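PDB 3RF2: small ribosomal subunit protein uS8 from Aquifex aeolicus, which binds 16S rRNA extremely tightly, probably at its central domain, where it is thought to help coordinate assembly of the 30S platform. Local coordinates for residues A[32-45]-A[139-153]. Residues are numbered along the deposited sequence; the frame is centred on the assembly and turned at random.
With SO4 (sulfate ion), chain B.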
ATOM      1  N   LEU A  32      -7.721   2.651  -6.308  1.00 47.23           N
ATOM      2  CA  LEU A  32      -7.452   3.389  -5.087  1.00 44.65           C
ATOM      3  C   LEU A  32      -6.170   2.879  -4.425  1.00 42.30           C
ATOM      4  O   LEU A  32      -5.313   3.665  -4.050  1.00 46.28           O
ATOM      5  CB  LEU A  32      -8.632   3.257  -4.122  1.00 36.87           C
ATOM      6  CG  LEU A  32      -8.453   4.036  -2.824  1.00 34.40           C
ATOM      7  CD1 LEU A  32      -7.915   5.412  -3.144  1.00 29.77           C
ATOM      8  CD2 LEU A  32      -9.787   4.141  -2.062  1.00 40.53           C
ATOM      9  N   LYS A  33      -6.061   1.564  -4.272  1.00 43.00           N
ATOM     10  CA  LYS A  33      -4.869   0.940  -3.706  1.00 43.40           C
ATOM     11  C   LYS A  33      -3.602   1.348  -4.469  1.00 39.75           C
ATOM     12  O   LYS A  33      -2.563   1.632  -3.888  1.00 40.22           O
ATOM     13  CB  LYS A  33      -5.021  -0.588  -3.695  1.00 43.48           C
ATOM     14  CG  LYS A  33      -5.651  -1.125  -2.418  1.00 42.50           C
ATOM     15  CD  LYS A  33      -5.750  -2.644  -2.411  1.00 41.59           C
ATOM     16  CE  LYS A  33      -7.215  -3.102  -2.404  1.00 42.81           C
ATOM     17  NZ  LYS A  33      -7.347  -4.562  -2.651  1.00 41.31           N
ATOM     18  N   GLU A  34      -3.710   1.378  -5.786  1.00 35.99           N
ATOM     19  CA  GLU A  34      -2.624   1.810  -6.628  1.00 40.63           C
ATOM     20  C   GLU A  34      -2.214   3.249  -6.373  1.00 40.15           C
ATOM     21  O   GLU A  34      -1.023   3.541  -6.356  1.00 36.28           O
ATOM     22  CB  GLU A  34      -2.979   1.621  -8.106  1.00 45.42           C
ATOM     23  CG  GLU A  34      -3.208   0.175  -8.502  1.00 48.75           C
ATOM     24  CD  GLU A  34      -3.267   0.005 -10.015  1.00 55.33           C
ATOM     25  OE1 GLU A  34      -3.467   1.022 -10.725  1.00 57.60           O
ATOM     26  OE2 GLU A  34      -3.089  -1.140 -10.488  1.00 53.76           O
ATOM     27  N   ARG A  35      -3.178   4.156  -6.210  1.00 41.15           N
ATOM     28  CA  ARG A  35      -2.828   5.547  -5.943  1.00 42.04           C
ATOM     29  C   ARG A  35      -2.205   5.659  -4.577  1.00 38.16           C
ATOM     30  O   ARG A  35      -1.362   6.519  -4.348  1.00 37.31           O
ATOM     31  CB  ARG A  35      -4.025   6.487  -6.050  1.00 48.08           C
ATOM     32  CG  ARG A  35      -4.310   6.951  -7.464  1.00 58.69           C
ATOM     33  CD  ARG A  35      -5.270   8.128  -7.479  1.00 65.60           C
ATOM     34  NE  ARG A  35      -5.769   8.409  -8.823  1.00 68.53           N
ATOM     35  CZ  ARG A  35      -6.754   7.729  -9.400  1.00 69.36           C
ATOM     36  NH1 ARG A  35      -7.329   6.729  -8.749  1.00 66.33           N
ATOM     37  NH2 ARG A  35      -7.155   8.040 -10.628  1.00 74.04           N
ATOM     38  N   ILE A  36      -2.631   4.789  -3.670  1.00 34.97           N
ATOM     39  CA  ILE A  36      -2.091   4.789  -2.307  1.00 34.20           C
ATOM     40  C   ILE A  36      -0.641   4.297  -2.287  1.00 29.03           C
ATOM     41  O   ILE A  36       0.225   4.933  -1.703  1.00 30.58           O
ATOM     42  CB  ILE A  36      -2.940   3.932  -1.361  1.00 31.32           C
ATOM     43  CG1 ILE A  36      -4.295   4.609  -1.113  1.00 31.24           C
ATOM     44  CG2 ILE A  36      -2.219   3.735  -0.028  1.00 25.00           C
ATOM     45  CD1 ILE A  36      -5.258   3.727  -0.361  1.00 27.52           C
ATOM     46  N   LEU A  37      -0.398   3.182  -2.967  1.00 30.30           N
ATOM     47  CA  LEU A  37       0.937   2.627  -3.097  1.00 33.60           C
ATOM     48  C   LEU A  37       1.867   3.596  -3.777  1.00 37.11           C
ATOM     49  O   LEU A  37       3.063   3.603  -3.504  1.00 37.86           O
ATOM     50  CB  LEU A  37       0.896   1.331  -3.875  1.00 32.78           C
ATOM     51  CG  LEU A  37       0.231   0.177  -3.150  1.00 32.91           C
ATOM     52  CD1 LEU A  37       0.097  -1.039  -4.078  1.00 32.96           C
ATOM     53  CD2 LEU A  37       1.096  -0.148  -2.000  1.00 28.12           C
ATOM     54  N   ASP A  38       1.323   4.418  -4.664  1.00 38.56           N
ATOM     55  CA  ASP A  38       2.139   5.402  -5.367  1.00 37.21           C
ATOM     56  C   ASP A  38       2.569   6.515  -4.428  1.00 33.42           C
ATOM     57  O   ASP A  38       3.699   7.018  -4.524  1.00 35.16           O
ATOM     58  CB  ASP A  38       1.401   5.967  -6.576  1.00 44.56           C
ATOM     59  CG  ASP A  38       1.883   5.367  -7.884  1.00 55.16           C
ATOM     60  OD1 ASP A  38       2.054   4.134  -7.956  1.00 55.25           O
ATOM     61  OD2 ASP A  38       2.116   6.138  -8.837  1.00 62.20           O
ATOM     62  N   VAL A  39       1.680   6.886  -3.512  1.00 27.01           N
ATOM     63  CA  VAL A  39       2.086   7.792  -2.439  1.00 30.39           C
ATOM     64  C   VAL A  39       3.178   7.162  -1.574  1.00 31.28           C
ATOM     65  O   VAL A  39       4.176   7.804  -1.244  1.00 31.81           O
ATOM     66  CB  VAL A  39       0.923   8.160  -1.500  1.00 31.49           C
ATOM     67  CG1 VAL A  39       1.410   9.169  -0.441  1.00 28.01           C
ATOM     68  CG2 VAL A  39      -0.282   8.694  -2.299  1.00 32.43           C
ATOM     69  N   LEU A  40       2.969   5.909  -1.191  1.00 31.54           N
ATOM     70  CA  LEU A  40       3.901   5.227  -0.299  1.00 29.11           C
ATOM     71  C   LEU A  40       5.301   5.123  -0.932  1.00 27.57           C
ATOM     72  O   LEU A  40       6.314   5.303  -0.252  1.00 26.84           O
ATOM     73  CB  LEU A  40       3.367   3.840   0.076  1.00 28.00           C
ATOM     74  CG  LEU A  40       2.173   3.737   1.031  1.00 27.48           C
ATOM     75  CD1 LEU A  40       1.811   2.287   1.260  1.00 22.53           C
ATOM     76  CD2 LEU A  40       2.507   4.389   2.359  1.00 24.39           C
ATOM     77  N   LYS A  41       5.342   4.840  -2.228  1.00 24.39           N
ATOM     78  CA  LYS A  41       6.603   4.761  -2.971  1.00 28.99           C
ATOM     79  C   LYS A  41       7.280   6.128  -3.075  1.00 34.69           C
ATOM     80  O   LYS A  41       8.483   6.278  -2.843  1.00 33.20           O
ATOM     81  CB  LYS A  41       6.352   4.244  -4.378  1.00 27.73           C
ATOM     82  CG  LYS A  41       7.640   4.013  -5.179  1.00 29.41           C
ATOM     83  CD  LYS A  41       7.286   3.815  -6.632  1.00 31.82           C
ATOM     84  CE  LYS A  41       8.519   3.501  -7.474  1.00 38.44           C
ATOM     85  NZ  LYS A  41       8.112   3.056  -8.842  1.00 42.52           N
ATOM     86  N   LYS A  42       6.484   7.127  -3.429  1.00 37.11           N
ATOM     87  CA  LYS A  42       6.967   8.487  -3.549  1.00 39.72           C
ATOM     88  C   LYS A  42       7.544   8.998  -2.224  1.00 36.21           C
ATOM     89  O   LYS A  42       8.506   9.758  -2.223  1.00 32.07           O
ATOM     90  CB  LYS A  42       5.826   9.390  -4.026  1.00 50.26           C
ATOM     91  CG  LYS A  42       6.210  10.852  -4.163  1.00 58.66           C
ATOM     92  CD  LYS A  42       5.006  11.728  -4.506  1.00 63.62           C
ATOM     93  CE  LYS A  42       5.363  13.207  -4.415  1.00 66.16           C
ATOM     94  NZ  LYS A  42       5.864  13.553  -3.052  1.00 68.29           N
ATOM     95  N   GLU A  43       6.958   8.590  -1.097  1.00 31.79           N
ATOM     96  CA  GLU A  43       7.426   9.064   0.204  1.00 33.62           C
ATOM     97  C   GLU A  43       8.545   8.224   0.795  1.00 31.62           C
ATOM     98  O   GLU A  43       9.104   8.574   1.830  1.00 33.82           O
ATOM     99  CB  GLU A  43       6.270   9.136   1.201  1.00 34.27           C
ATOM    100  CG  GLU A  43       5.237  10.163   0.818  1.00 36.94           C
ATOM    101  CD  GLU A  43       5.805  11.555   0.828  1.00 44.27           C
ATOM    102  OE1 GLU A  43       6.473  11.902   1.832  1.00 39.48           O
ATOM    103  OE2 GLU A  43       5.595  12.287  -0.169  1.00 52.35           O
ATOM    104  N   GLY A  44       8.850   7.102   0.157  1.00 28.02           N
ATOM    105  CA  GLY A  44       9.940   6.259   0.609  1.00 29.09           C
ATOM    106  C   GLY A  44       9.555   5.227   1.648  1.00 29.95           C
ATOM    107  O   GLY A  44      10.415   4.681   2.337  1.00 31.46           O
ATOM    108  N   PHE A  45       8.260   4.951   1.766  1.00 28.49           N
ATOM    109  CA  PHE A  45       7.774   3.996   2.742  1.00 21.39           C
ATOM    110  C   PHE A  45       7.816   2.570   2.205  1.00 26.54           C
ATOM    111  O   PHE A  45       7.886   1.625   2.983  1.00 25.27           O
ATOM    112  CB  PHE A  45       6.364   4.369   3.209  1.00 21.28           C
ATOM    113  CG  PHE A  45       6.342   5.482   4.223  1.00 23.56           C
ATOM    114  CD1 PHE A  45       6.776   5.257   5.514  1.00 20.13           C
ATOM    115  CD2 PHE A  45       5.885   6.738   3.888  1.00 23.60           C
ATOM    116  CE1 PHE A  45       6.759   6.262   6.450  1.00 20.62           C
ATOM    117  CE2 PHE A  45       5.873   7.764   4.826  1.00 24.93           C
ATOM    118  CZ  PHE A  45       6.311   7.525   6.110  1.00 23.02           C
ATOM    119  N   ILE A 139       2.896  10.879   7.693  1.00 25.18           N
ATOM    120  CA  ILE A 139       1.982  11.423   6.701  1.00 23.60           C
ATOM    121  C   ILE A 139       0.572  10.940   6.909  1.00 23.31           C
ATOM    122  O   ILE A 139       0.344   9.851   7.435  1.00 23.53           O
ATOM    123  CB  ILE A 139       2.363  11.014   5.272  1.00 28.15           C
ATOM    124  CG1 ILE A 139       2.246   9.503   5.093  1.00 26.51           C
ATOM    125  CG2 ILE A 139       3.770  11.499   4.906  1.00 32.18           C
ATOM    126  CD1 ILE A 139       2.576   9.042   3.655  1.00 27.87           C
ATOM    127  N   ALA A 140      -0.378  11.765   6.484  1.00 24.90           N
ATOM    128  CA  ALA A 140      -1.730  11.304   6.267  1.00 21.61           C
ATOM    129  C   ALA A 140      -1.850  11.126   4.776  1.00 26.64           C
ATOM    130  O   ALA A 140      -1.337  11.938   4.002  1.00 32.24           O
ATOM    131  CB  ALA A 140      -2.747  12.326   6.757  1.00 17.90           C
ATOM    132  N   ILE A 141      -2.508  10.051   4.365  1.00 21.39           N
ATOM    133  CA  ILE A 141      -2.856   9.898   2.966  1.00 26.98           C
ATOM    134  C   ILE A 141      -4.319  10.301   2.793  1.00 25.83           C
ATOM    135  O   ILE A 141      -5.195   9.767   3.475  1.00 26.40           O
ATOM    136  CB  ILE A 141      -2.629   8.449   2.491  1.00 30.19           C
ATOM    137  CG1 ILE A 141      -1.126   8.121   2.539  1.00 31.72           C
ATOM    138  CG2 ILE A 141      -3.206   8.272   1.104  1.00 28.63           C
ATOM    139  CD1 ILE A 141      -0.808   6.656   2.395  1.00 33.87           C
ATOM    140  N   VAL A 142      -4.571  11.250   1.894  1.00 25.28           N
ATOM    141  CA  VAL A 142      -5.882  11.862   1.764  1.00 28.97           C
ATOM    142  C   VAL A 142      -6.425  11.812   0.347  1.00 35.64           C
ATOM    143  O   VAL A 142      -5.734  12.171  -0.608  1.00 34.50           O
ATOM    144  CB  VAL A 142      -5.859  13.337   2.208  1.00 33.45           C
ATOM    145  CG1 VAL A 142      -5.382  13.454   3.662  1.00 31.52           C
ATOM    146  CG2 VAL A 142      -4.964  14.137   1.308  1.00 39.36           C
ATOM    147  N   SER A 143      -7.681  11.390   0.216  1.00 35.13           N
ATOM    148  CA  SER A 143      -8.339  11.369  -1.083  1.00 41.37           C
ATOM    149  C   SER A 143      -9.001  12.711  -1.363  1.00 42.09           C
ATOM    150  O   SER A 143     -10.005  13.053  -0.736  1.00 41.47           O
ATOM    151  CB  SER A 143      -9.380  10.254  -1.132  1.00 44.73           C
ATOM    152  OG  SER A 143     -10.080  10.276  -2.362  1.00 49.16           O
ATOM    153  N   THR A 144      -8.428  13.469  -2.295  1.00 38.03           N
ATOM    154  CA  THR A 144      -8.923  14.796  -2.609  1.00 41.60           C
ATOM    155  C   THR A 144      -9.638  14.779  -3.949  1.00 43.94           C
ATOM    156  O   THR A 144      -9.669  13.756  -4.635  1.00 46.81           O
ATOM    157  CB  THR A 144      -7.779  15.814  -2.729  1.00 49.00           C
ATOM    158  OG1 THR A 144      -7.241  15.765  -4.055  1.00 51.77           O
ATOM    159  CG2 THR A 144      -6.682  15.521  -1.728  1.00 47.28           C
ATOM    160  N   ASP A 145     -10.211  15.911  -4.336  1.00 43.91           N
ATOM    161  CA  ASP A 145     -10.859  15.962  -5.640  1.00 49.50           C
ATOM    162  C   ASP A 145      -9.799  16.166  -6.729  1.00 49.67           C
ATOM    163  O   ASP A 145     -10.118  16.371  -7.901  1.00 52.89           O
ATOM    164  CB  ASP A 145     -11.941  17.050  -5.693  1.00 53.27           C
ATOM    165  CG  ASP A 145     -11.373  18.463  -5.640  1.00 56.67           C
ATOM    166  OD1 ASP A 145     -10.133  18.631  -5.657  1.00 56.70           O
ATOM    167  OD2 ASP A 145     -12.178  19.416  -5.600  1.00 60.33           O
ATOM    168  N   ALA A 146      -8.535  16.114  -6.322  1.00 48.10           N
ATOM    169  CA  ALA A 146      -7.424  16.244  -7.253  1.00 47.67           C
ATOM    170  C   ALA A 146      -6.519  15.016  -7.215  1.00 48.19           C
ATOM    171  O   ALA A 146      -5.389  15.051  -7.703  1.00 47.52           O
ATOM    172  CB  ALA A 146      -6.634  17.504  -6.953  1.00 47.17           C
ATOM    173  N   GLY A 147      -7.020  13.929  -6.641  1.00 46.97           N
ATOM    174  CA  GLY A 147      -6.240  12.712  -6.514  1.00 42.06           C
ATOM    175  C   GLY A 147      -5.792  12.428  -5.085  1.00 38.27           C
ATOM    176  O   GLY A 147      -6.039  13.213  -4.164  1.00 33.33           O
ATOM    177  N   VAL A 148      -5.129  11.285  -4.919  1.00 35.16           N
ATOM    178  CA  VAL A 148      -4.723  10.763  -3.625  1.00 38.25           C
ATOM    179  C   VAL A 148      -3.311  11.245  -3.365  1.00 41.43           C
ATOM    180  O   VAL A 148      -2.440  11.051  -4.206  1.00 47.94           O
ATOM    181  CB  VAL A 148      -4.754   9.221  -3.647  1.00 39.04           C
ATOM    182  CG1 VAL A 148      -4.231   8.635  -2.346  1.00 24.31           C
ATOM    183  CG2 VAL A 148      -6.172   8.724  -3.921  1.00 38.35           C
ATOM    184  N   MET A 149      -3.076  11.872  -2.211  1.00 34.72           N
ATOM    185  CA  MET A 149      -1.805  12.552  -1.966  1.00 33.52           C
ATOM    186  C   MET A 149      -1.544  12.720  -0.473  1.00 33.42           C
ATOM    187  O   MET A 149      -2.372  12.338   0.350  1.00 34.40           O
ATOM    188  CB  MET A 149      -1.823  13.927  -2.637  1.00 35.62           C
ATOM    189  CG  MET A 149      -3.046  14.767  -2.248  1.00 37.47           C
ATOM    190  SD  MET A 149      -3.037  16.472  -2.853  1.00 45.97           S
ATOM    191  CE  MET A 149      -3.475  16.243  -4.584  1.00 40.91           C
ATOM    192  N   THR A 150      -0.408  13.314  -0.123  1.00 28.12           N
ATOM    193  CA  THR A 150      -0.080  13.495   1.281  1.00 29.59           C
ATOM    194  C   THR A 150      -0.796  14.696   1.851  1.00 29.95           C
ATOM    195  O   THR A 150      -1.388  15.497   1.122  1.00 28.11           O
ATOM    196  CB  THR A 150       1.434  13.640   1.530  1.00 29.12           C
ATOM    197  OG1 THR A 150       1.925  14.814   0.876  1.00 29.61           O
ATOM    198  CG2 THR A 150       2.172  12.437   0.997  1.00 24.62           C
ATOM    199  N   ASP A 151      -0.767  14.799   3.172  1.00 28.78           N
ATOM    200  CA  ASP A 151      -1.327  15.959   3.828  1.00 25.29           C
ATOM    201  C   ASP A 151      -0.526  17.173   3.396  1.00 29.41           C
ATOM    202  O   ASP A 151      -1.087  18.208   3.066  1.00 30.53           O
ATOM    203  CB  ASP A 151      -1.321  15.797   5.352  1.00 25.50           C
ATOM    204  CG  ASP A 151       0.062  15.425   5.893  1.00 30.23           C
ATOM    205  OD1 ASP A 151       0.575  14.348   5.531  1.00 28.47           O
ATOM    206  OD2 ASP A 151       0.625  16.208   6.672  1.00 29.16           O
ATOM    207  N   HIS A 152       0.791  17.031   3.359  1.00 35.06           N
ATOM    208  CA  HIS A 152       1.643  18.126   2.920  1.00 37.12           C
ATOM    209  C   HIS A 152       1.203  18.663   1.560  1.00 40.71           C
ATOM    210  O   HIS A 152       1.104  19.874   1.361  1.00 41.76           O
ATOM    211  CB  HIS A 152       3.117  17.703   2.892  1.00 37.59           C
ATOM    212  CG  HIS A 152       4.042  18.783   2.425  1.00 47.87           C
ATOM    213  ND1 HIS A 152       4.333  18.994   1.091  1.00 52.96           N
ATOM    214  CD2 HIS A 152       4.736  19.728   3.108  1.00 49.37           C
ATOM    215  CE1 HIS A 152       5.162  20.014   0.976  1.00 53.12           C
ATOM    216  NE2 HIS A 152       5.422  20.478   2.189  1.00 51.09           N
ATOM    217  N   GLU A 153       0.927  17.770   0.622  1.00 43.97           N
ATOM    218  CA  GLU A 153       0.533  18.215  -0.711  1.00 44.35           C
ATOM    219  C   GLU A 153      -0.878  18.798  -0.716  1.00 40.35           C
ATOM    220  O   GLU A 153      -1.127  19.821  -1.356  1.00 40.70           O
ATOM    221  CB  GLU A 153       0.683  17.085  -1.731  1.00 50.89           C
ATOM    222  CG  GLU A 153       2.135  16.678  -1.930  1.00 56.22           C
ATOM    223  CD  GLU A 153       2.299  15.376  -2.689  1.00 63.78           C
ATOM    224  OE1 GLU A 153       1.424  14.481  -2.574  1.00 61.73           O
ATOM    225  OE2 GLU A 153       3.320  15.251  -3.404  1.00 69.49           O
TER
HETATM  226  S   SO4 B 169     -10.519  -6.863  -2.882  1.00 84.15           S
HETATM  227  O1  SO4 B 169      -9.618  -6.157  -1.973  1.00 85.56           O
HETATM  228  O2  SO4 B 169     -11.788  -7.112  -2.202  1.00 83.89           O
HETATM  229  O3  SO4 B 169      -9.924  -8.147  -3.244  1.00 85.49           O
HETATM  230  O4  SO4 B 169     -10.733  -6.046  -4.075  1.00 81.17           O
HETATM  231  O   HOH W   1       4.686  15.419   0.549  1.00 48.16           O
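Val39 and Val148 meet at roughly a right angle where helix 32-43 lies against the hairpin of strands 139-144 and 149-150. The two branches of Val39 divide the work: CG2 rests 3.9 Å from Val148 CG1, while CG1, anti to the backbone N (chi1 -177°), reaches Thr150 CG2 at 3.7 Å. Val39 and Ile141 slide past each other in opposite directions. Short, branched side chains suit this place because they fill the interface close to both backbones. One turn earlier, Arg35 slants across Val148, its CD 3.7 Å from Val148 CG2, so a long charged residue can lay its methylenes over Val148 while its guanidinium lies farther out. Deeper in, the longer branch of Ile141 reaches between two helix residues, CD1 touching Ile36 CG2 and Leu40 CD2, each at 4.0 Å. Past the Schellman turn at Gly44, the broad ring of Phe45 covers the end of Ile139 obliquely, CE2 3.7 Å from CD1.

Along one edge the contact turns polar. Lys42 runs extended until its last torsion turns (chi4 -58°), which brings NZ to two carboxylates: 3.1 Å from Glu153 OE2 and 3.2 Å from Glu43 OE2. Both bonds are weak, but the ammonium probably eases repulsion between the carboxylates. Glu153 and Thr150 form a capping box that starts helix 151-156. Packed between hairpin and strand 46-51, helix 32-43 joins the N-terminal alpha/beta part of the S8 fold, with its three-stranded sheet, to the C-terminal antiparallel sheet.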